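Local coordinates for protein N(2),N(2)-dimethylguanosine tRNA methyltransferase (Pyrococcus horikoshii, PDB 2DUL) that probably dimethylates the N2 amino group of guanine 26 in a number of tRNAs, using S-adenosyl-L-methionine as methyl donor, at residues N122-M125 and A126-H129; A164-G167 and A168-C171; E340-S343 and A344-Q348. All blocks are in the same frame, centred on the assembly; numbering follows the deposited sequence.

Interaction 1 (N122-M125 and A126-H129)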
loop_
_atom_site.group_PDB
_atom_site.type_symbol
_atom_site.label_atom_id
_atom_site.label_comp_id
_atom_site.label_asym_id
_atom_site.label_seq_id
_atom_site.Cartn_x
_atom_site.Cartn_y
_atom_site.Cartn_z
ATOM N N ASN A 122 1.992 -16.293 -10.497
ATOM C CA ASN A 122 3.438 -16.473 -10.601
ATOM C C ASN A 122 3.846 -16.979 -11.982
ATOM O O ASN A 122 4.898 -16.601 -12.504
ATOM C CB ASN A 122 3.955 -17.448 -9.533
ATOM C CG ASN A 122 4.262 -16.761 -8.208
ATOM O OD1 ASN A 122 4.747 -15.627 -8.180
ATOM N ND2 ASN A 122 4.001 -17.457 -7.102
ATOM N N ARG A 123 3.018 -17.831 -12.579
ATOM C CA ARG A 123 3.332 -18.358 -13.902
ATOM C C ARG A 123 3.180 -17.256 -14.945
ATOM O O ARG A 123 4.037 -17.097 -15.818
ATOM C CB ARG A 123 2.427 -19.546 -14.238
ATOM C CG ARG A 123 2.786 -20.246 -15.545
ATOM C CD ARG A 123 2.092 -21.599 -15.636
ATOM N NE ARG A 123 2.338 -22.282 -16.906
ATOM C CZ ARG A 123 1.756 -21.962 -18.058
ATOM N NH1 ARG A 123 0.888 -20.962 -18.109
ATOM N NH2 ARG A 123 2.042 -22.642 -19.161
ATOM N N LEU A 124 2.099 -16.487 -14.851
ATOM C CA LEU A 124 1.891 -15.394 -15.799
ATOM C C LEU A 124 3.018 -14.356 -15.713
ATOM O O LEU A 124 3.577 -13.952 -16.734
ATOM C CB LEU A 124 0.541 -14.706 -15.555
ATOM C CG LEU A 124 0.255 -13.485 -16.440
ATOM C CD1 LEU A 124 0.355 -13.859 -17.917
ATOM C CD2 LEU A 124 -1.123 -12.951 -16.120
ATOM N N MET A 125 3.360 -13.929 -14.501
ATOM C CA MET A 125 4.418 -12.932 -14.336
ATOM C C MET A 125 5.790 -13.447 -14.775
ATOM O O MET A 125 6.623 -12.673 -15.259
ATOM C CB MET A 125 4.455 -12.431 -12.886
ATOM C CG MET A 125 3.206 -11.632 -12.506
ATOM S SD MET A 125 3.333 -10.809 -10.909
ATOM C CE MET A 125 3.283 -12.238 -9.772
ATOM N N ALA A 126 6.024 -14.749 -14.617
ATOM C CA ALA A 126 7.294 -15.343 -15.037
ATOM C C ALA A 126 7.378 -15.321 -16.563
ATOM O O ALA A 126 8.467 -15.208 -17.139
ATOM C CB ALA A 126 7.402 -16.776 -14.529
ATOM N N GLU A 127 6.225 -15.436 -17.216
ATOM C CA GLU A 127 6.164 -15.413 -18.674
ATOM C C GLU A 127 6.368 -13.991 -19.211
ATOM O O GLU A 127 6.896 -13.804 -20.308
ATOM C CB GLU A 127 4.812 -15.959 -19.156
ATOM C CG GLU A 127 4.530 -17.389 -18.700
ATOM C CD GLU A 127 3.229 -17.953 -19.254
ATOM O OE1 GLU A 127 2.172 -17.301 -19.106
ATOM O OE2 GLU A 127 3.265 -19.061 -19.833
ATOM N N ARG A 128 5.954 -12.992 -18.435
ATOM C CA ARG A 128 6.079 -11.588 -18.834
ATOM C C ARG A 128 7.196 -10.896 -18.044
ATOM O O ARG A 128 6.941 -10.064 -17.169
ATOM C CB ARG A 128 4.752 -10.861 -18.588
ATOM C CG ARG A 128 3.549 -11.400 -19.361
ATOM C CD ARG A 128 3.570 -10.992 -20.831
ATOM N NE ARG A 128 4.364 -11.896 -21.654
ATOM C CZ ARG A 128 5.416 -11.525 -22.375
ATOM N NH1 ARG A 128 5.811 -10.261 -22.377
ATOM N NH2 ARG A 128 6.071 -12.419 -23.098
ATOM N N HIS A 129 8.436 -11.246 -18.370
ATOM C CA HIS A 129 9.614 -10.699 -17.707
ATOM C C HIS A 129 9.859 -9.245 -18.113
ATOM O O HIS A 129 9.845 -8.925 -19.302
ATOM C CB HIS A 129 10.825 -11.566 -18.072
ATOM C CG HIS A 129 12.087 -11.186 -17.367
ATOM N ND1 HIS A 129 12.228 -11.261 -15.998
ATOM C CD2 HIS A 129 13.272 -10.737 -17.843
ATOM C CE1 HIS A 129 13.445 -10.875 -15.661
ATOM N NE2 HIS A 129 14.099 -10.552 -16.761
#
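L124 O is gripped by two backbone amides as helix 121-127 runs out: R128 N donates to it at 3.1 Å, and E127 N adds a weak bond. E127 N also reaches R123 O, so its hydrogen is shared between two successive carbonyls. Two residues earlier A126 N bonds N122 O at 3.0 Å. R128 is the first residue to leave helical geometry. The helix follows strand 113-118 of the class I-like methyltransferase sheet and begins at A121, which with D120 is predicted to bind S-adenosyl-L-methionine.

On the outer side R123 pairs with E127. R123 has its CG turned away from the backbone N (chi1 -174°), and the extended chain brings NH1 within 3.5 Å of E127 OE2. That oxygen sits 3.3 Å above the guanidinium plane, displaced toward its rim, and the two planar groups are inclined by 54°. No N-H points at it; NH1 makes a further salt bridge with D119. Toward the core L124 packs on L52 and W75 and M125 on helix 144-153, where N122 is also hydrogen-bonded to E145 and T149.

The R123–E127 attraction is therefore one of charge without a directed hydrogen bond, probably giving modest electrostatic support to the last turn.

Interaction 2 (A164-G167 and A168-C171)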
loop_
_atom_site.group_PDB
_atom_site.type_symbol
_atom_site.label_atom_id
_atom_site.label_comp_id
_atom_site.label_asym_id
_atom_site.label_seq_id
_atom_site.Cartn_x
_atom_site.Cartn_y
_atom_site.Cartn_z
ATOM N N ALA A 164 -1.442 -6.016 1.690
ATOM C CA ALA A 164 -1.352 -7.117 2.632
ATOM C C ALA A 164 -2.636 -7.007 3.441
ATOM O O ALA A 164 -2.893 -5.980 4.064
ATOM C CB ALA A 164 -0.133 -6.959 3.534
ATOM N N THR A 165 -3.451 -8.056 3.407
ATOM C CA THR A 165 -4.720 -8.062 4.130
ATOM C C THR A 165 -4.599 -8.596 5.550
ATOM O O THR A 165 -5.158 -8.020 6.485
ATOM C CB THR A 165 -5.776 -8.904 3.392
ATOM O OG1 THR A 165 -5.961 -8.381 2.071
ATOM C CG2 THR A 165 -7.103 -8.860 4.136
ATOM N N ASP A 166 -3.883 -9.699 5.716
ATOM C CA ASP A 166 -3.720 -10.277 7.042
ATOM C C ASP A 166 -2.763 -9.444 7.889
ATOM O O ASP A 166 -1.542 -9.587 7.801
ATOM C CB ASP A 166 -3.221 -11.721 6.936
ATOM C CG ASP A 166 -3.185 -12.422 8.281
ATOM O OD1 ASP A 166 -3.908 -11.978 9.198
ATOM O OD2 ASP A 166 -2.445 -13.420 8.415
ATOM N N GLY A 167 -3.335 -8.569 8.712
ATOM C CA GLY A 167 -2.534 -7.714 9.567
ATOM C C GLY A 167 -2.151 -8.348 10.892
ATOM O O GLY A 167 -1.547 -7.695 11.738
ATOM N N ALA A 168 -2.503 -9.618 11.079
ATOM C CA ALA A 168 -2.177 -10.319 12.316
ATOM C C ALA A 168 -0.661 -10.423 12.488
ATOM O O ALA A 168 -0.132 -10.172 13.571
ATOM C CB ALA A 168 -2.808 -11.709 12.319
ATOM N N PRO A 169 0.061 -10.806 11.420
ATOM C CA PRO A 169 1.511 -10.902 11.580
ATOM C C PRO A 169 2.184 -9.529 11.535
ATOM O O PRO A 169 3.144 -9.281 12.259
ATOM C CB PRO A 169 1.924 -11.810 10.423
ATOM C CG PRO A 169 0.952 -11.438 9.356
ATOM C CD PRO A 169 -0.360 -11.337 10.111
ATOM N N LEU A 170 1.664 -8.629 10.703
ATOM C CA LEU A 170 2.248 -7.295 10.588
ATOM C C LEU A 170 2.016 -6.411 11.813
ATOM O O LEU A 170 2.770 -5.467 12.057
ATOM C CB LEU A 170 1.727 -6.594 9.330
ATOM C CG LEU A 170 2.227 -7.198 8.012
ATOM C CD1 LEU A 170 1.574 -6.493 6.836
ATOM C CD2 LEU A 170 3.745 -7.073 7.938
ATOM N N CYS A 171 0.977 -6.708 12.585
ATOM C CA CYS A 171 0.699 -5.913 13.772
ATOM C C CYS A 171 1.234 -6.528 15.053
ATOM O O CYS A 171 0.992 -6.012 16.141
ATOM C CB CYS A 171 -0.796 -5.641 13.900
ATOM S SG CYS A 171 -1.253 -4.063 13.174
#
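Two hydrogen bonds, both involving the backbone, join A164-G167 to A168-C171. G167 O accepts from C171 N at 2.8 Å, an i to i+4 bond with an N-H...O angle of 135°. At the N-terminus of this short, weakly bonded helix D166 is the N-cap: its OD1 takes a weak bond from A168 N at 3.3 Å, fairly straight at 157°. The aspartate reaches forward because chi1 of -173° swings CG to the side of its own carbonyl carbon, away from the backbone N.

Van der Waals contacts surround the cap. D166 OD1 also lies beside A168 CB, while the second carboxylate oxygen, OD2, approaches P169 CD at 3.4 Å. The backbone oxygen D166 O meets the same proline carbon, CD, at 3.1 Å. The proline ring is thus packed against both the carboxylate and the carbonyl of the capping residue, and it also touches A177 and C178 of helix 175-182.

The apolar part is one methyl-to-methyl contact, A164 CB to L170 CD1 at 3.7 Å. It links the end of strand 158-164 to the buried side of the helix, where L170 also touches Y182, I199 and F227.

Together these features describe an aspartate-capped, weakly bonded short helix with a proline in its first turn, following a strand of the central sheet after a two-residue link in the class I-like methyltransferase fold and wedged between helices 175-182 and 192-209.

Interaction 3 (E340-S343 and A344-Q348)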
loop_
_atom_site.group_PDB
_atom_site.type_symbol
_atom_site.label_atom_id
_atom_site.label_comp_id
_atom_site.label_asym_id
_atom_site.label_seq_id
_atom_site.Cartn_x
_atom_site.Cartn_y
_atom_site.Cartn_z
ATOM N N GLU A 340 -5.714 20.170 21.142
ATOM C CA GLU A 340 -5.028 21.105 22.031
ATOM C C GLU A 340 -3.517 20.889 22.012
ATOM O O GLU A 340 -2.735 21.844 22.020
ATOM C CB GLU A 340 -5.548 20.941 23.465
ATOM C CG GLU A 340 -7.025 21.267 23.628
ATOM C CD GLU A 340 -7.581 20.870 24.989
ATOM O OE1 GLU A 340 -8.745 21.227 25.273
ATOM O OE2 GLU A 340 -6.870 20.200 25.772
ATOM N N ILE A 341 -3.111 19.626 21.985
ATOM C CA ILE A 341 -1.698 19.279 21.979
ATOM C C ILE A 341 -1.021 19.733 20.692
ATOM O O ILE A 341 0.081 20.283 20.724
ATOM C CB ILE A 341 -1.512 17.758 22.155
ATOM C CG1 ILE A 341 -2.101 17.325 23.501
ATOM C CG2 ILE A 341 -0.036 17.400 22.091
ATOM C CD1 ILE A 341 -2.223 15.823 23.675
ATOM N N ILE A 342 -1.676 19.500 19.561
ATOM C CA ILE A 342 -1.112 19.905 18.281
ATOM C C ILE A 342 -0.927 21.419 18.261
ATOM O O ILE A 342 0.122 21.919 17.845
ATOM C CB ILE A 342 -2.018 19.479 17.100
ATOM C CG1 ILE A 342 -2.023 17.952 16.977
ATOM C CG2 ILE A 342 -1.517 20.115 15.800
ATOM C CD1 ILE A 342 -2.896 17.420 15.857
ATOM N N SER A 343 -1.943 22.147 18.713
ATOM C CA SER A 343 -1.866 23.606 18.746
ATOM C C SER A 343 -0.713 24.060 19.635
ATOM O O SER A 343 0.056 24.951 19.265
ATOM C CB SER A 343 -3.179 24.207 19.259
ATOM O OG SER A 343 -4.238 23.956 18.353
ATOM N N ALA A 344 -0.591 23.435 20.800
ATOM C CA ALA A 344 0.472 23.774 21.739
ATOM C C ALA A 344 1.858 23.510 21.151
ATOM O O ALA A 344 2.771 24.317 21.315
ATOM C CB ALA A 344 0.292 22.987 23.032
ATOM N N LEU A 345 2.016 22.378 20.469
ATOM C CA LEU A 345 3.300 22.033 19.865
ATOM C C LEU A 345 3.695 23.039 18.785
ATOM O O LEU A 345 4.845 23.471 18.714
ATOM C CB LEU A 345 3.243 20.624 19.270
ATOM C CG LEU A 345 3.263 19.488 20.304
ATOM C CD1 LEU A 345 2.970 18.155 19.626
ATOM C CD2 LEU A 345 4.624 19.458 20.993
ATOM N N ARG A 346 2.734 23.396 17.941
ATOM C CA ARG A 346 2.976 24.351 16.868
ATOM C C ARG A 346 3.339 25.715 17.445
ATOM O O ARG A 346 4.184 26.422 16.893
ATOM C CB ARG A 346 1.742 24.455 15.967
ATOM C CG ARG A 346 1.499 23.204 15.135
ATOM C CD ARG A 346 0.210 23.285 14.333
ATOM N NE ARG A 346 0.029 22.102 13.497
ATOM C CZ ARG A 346 -1.057 21.849 12.775
ATOM N NH1 ARG A 346 -2.079 22.700 12.775
ATOM N NH2 ARG A 346 -1.125 20.740 12.050
ATOM N N GLU A 347 2.714 26.081 18.561
ATOM C CA GLU A 347 3.011 27.363 19.196
ATOM C C GLU A 347 4.438 27.390 19.730
ATOM O O GLU A 347 5.055 28.452 19.824
ATOM C CB GLU A 347 2.023 27.650 20.332
ATOM C CG GLU A 347 0.722 28.289 19.867
ATOM C CD GLU A 347 -0.176 28.706 21.019
ATOM O OE1 GLU A 347 0.329 29.323 21.984
ATOM O OE2 GLU A 347 -1.392 28.428 20.955
ATOM N N GLN A 348 4.966 26.218 20.076
ATOM C CA GLN A 348 6.330 26.123 20.586
ATOM C C GLN A 348 7.338 26.033 19.446
ATOM O O GLN A 348 8.536 25.889 19.679
ATOM C CB GLN A 348 6.478 24.902 21.495
ATOM C CG GLN A 348 5.729 25.008 22.810
ATOM C CD GLN A 348 5.850 23.749 23.642
ATOM O OE1 GLN A 348 6.950 23.350 24.034
ATOM N NE2 GLN A 348 4.717 23.110 23.912
#
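This is an i to i+4 contact within one regular helix, 338-347, which packs on strands 352-355 and 361-364 and on helix 368-375. Four successive backbone bonds establish its regularity, A344 N to E340 O through E347 N to S343 O, with N-H...O angles of 150–165°; the straightest joins R346 N to I342 O at 3.0 Å.

Two side-chain pairs, each running alongside and pointing the same way, follow this spacing. I341 CG2 meets L345 CD1 at 4.0 Å, and both residues are buried against the neighbouring strands and helix. I342 lies beside R346: its CG2 methyl, on the branch that flanks the carbonyl carbon, sits over one face of the guanidinium, 3.4 Å above the plane and toward its rim. The nearest atoms are I342 CG2 and R346 NE, 3.4 Å apart. The extended arginine chain also runs past I342 O, CG of R346 coming within 3.3 Å of that oxygen.

R346 NH2 hydrogen-bonds A352 O, so the arginine ties the helix to strand 352-355 while one guanidinium face rests on the isoleucine methyl. The chemistry is thus split, dispersion over that face and a hydrogen bond from NH2, which together should restrict the rotation of the group.

Overall arrangement
The three contacts are local, lie in series along one chain and do not touch. Interactions 1 and 2 are closest, with centres about 26 Å apart and nearest atoms about 14 Å. Both adjoin the central sheet: interaction 1 follows strand 113-118, and interaction 2 continues from strand 158-164. Interaction 1 is next to the predicted S-adenosyl-L-methionine site, the side chains of N122 and D120 being about 4 Å apart and those of M125 and A121 also about 4 Å. In interaction 2 the A164 side chain is about 12 Å from that of R61, another predicted binding residue. Interaction 3 is remote from these sites, its centre about 52 Å from that of interaction 1 and on the opposite side of the chain's centre.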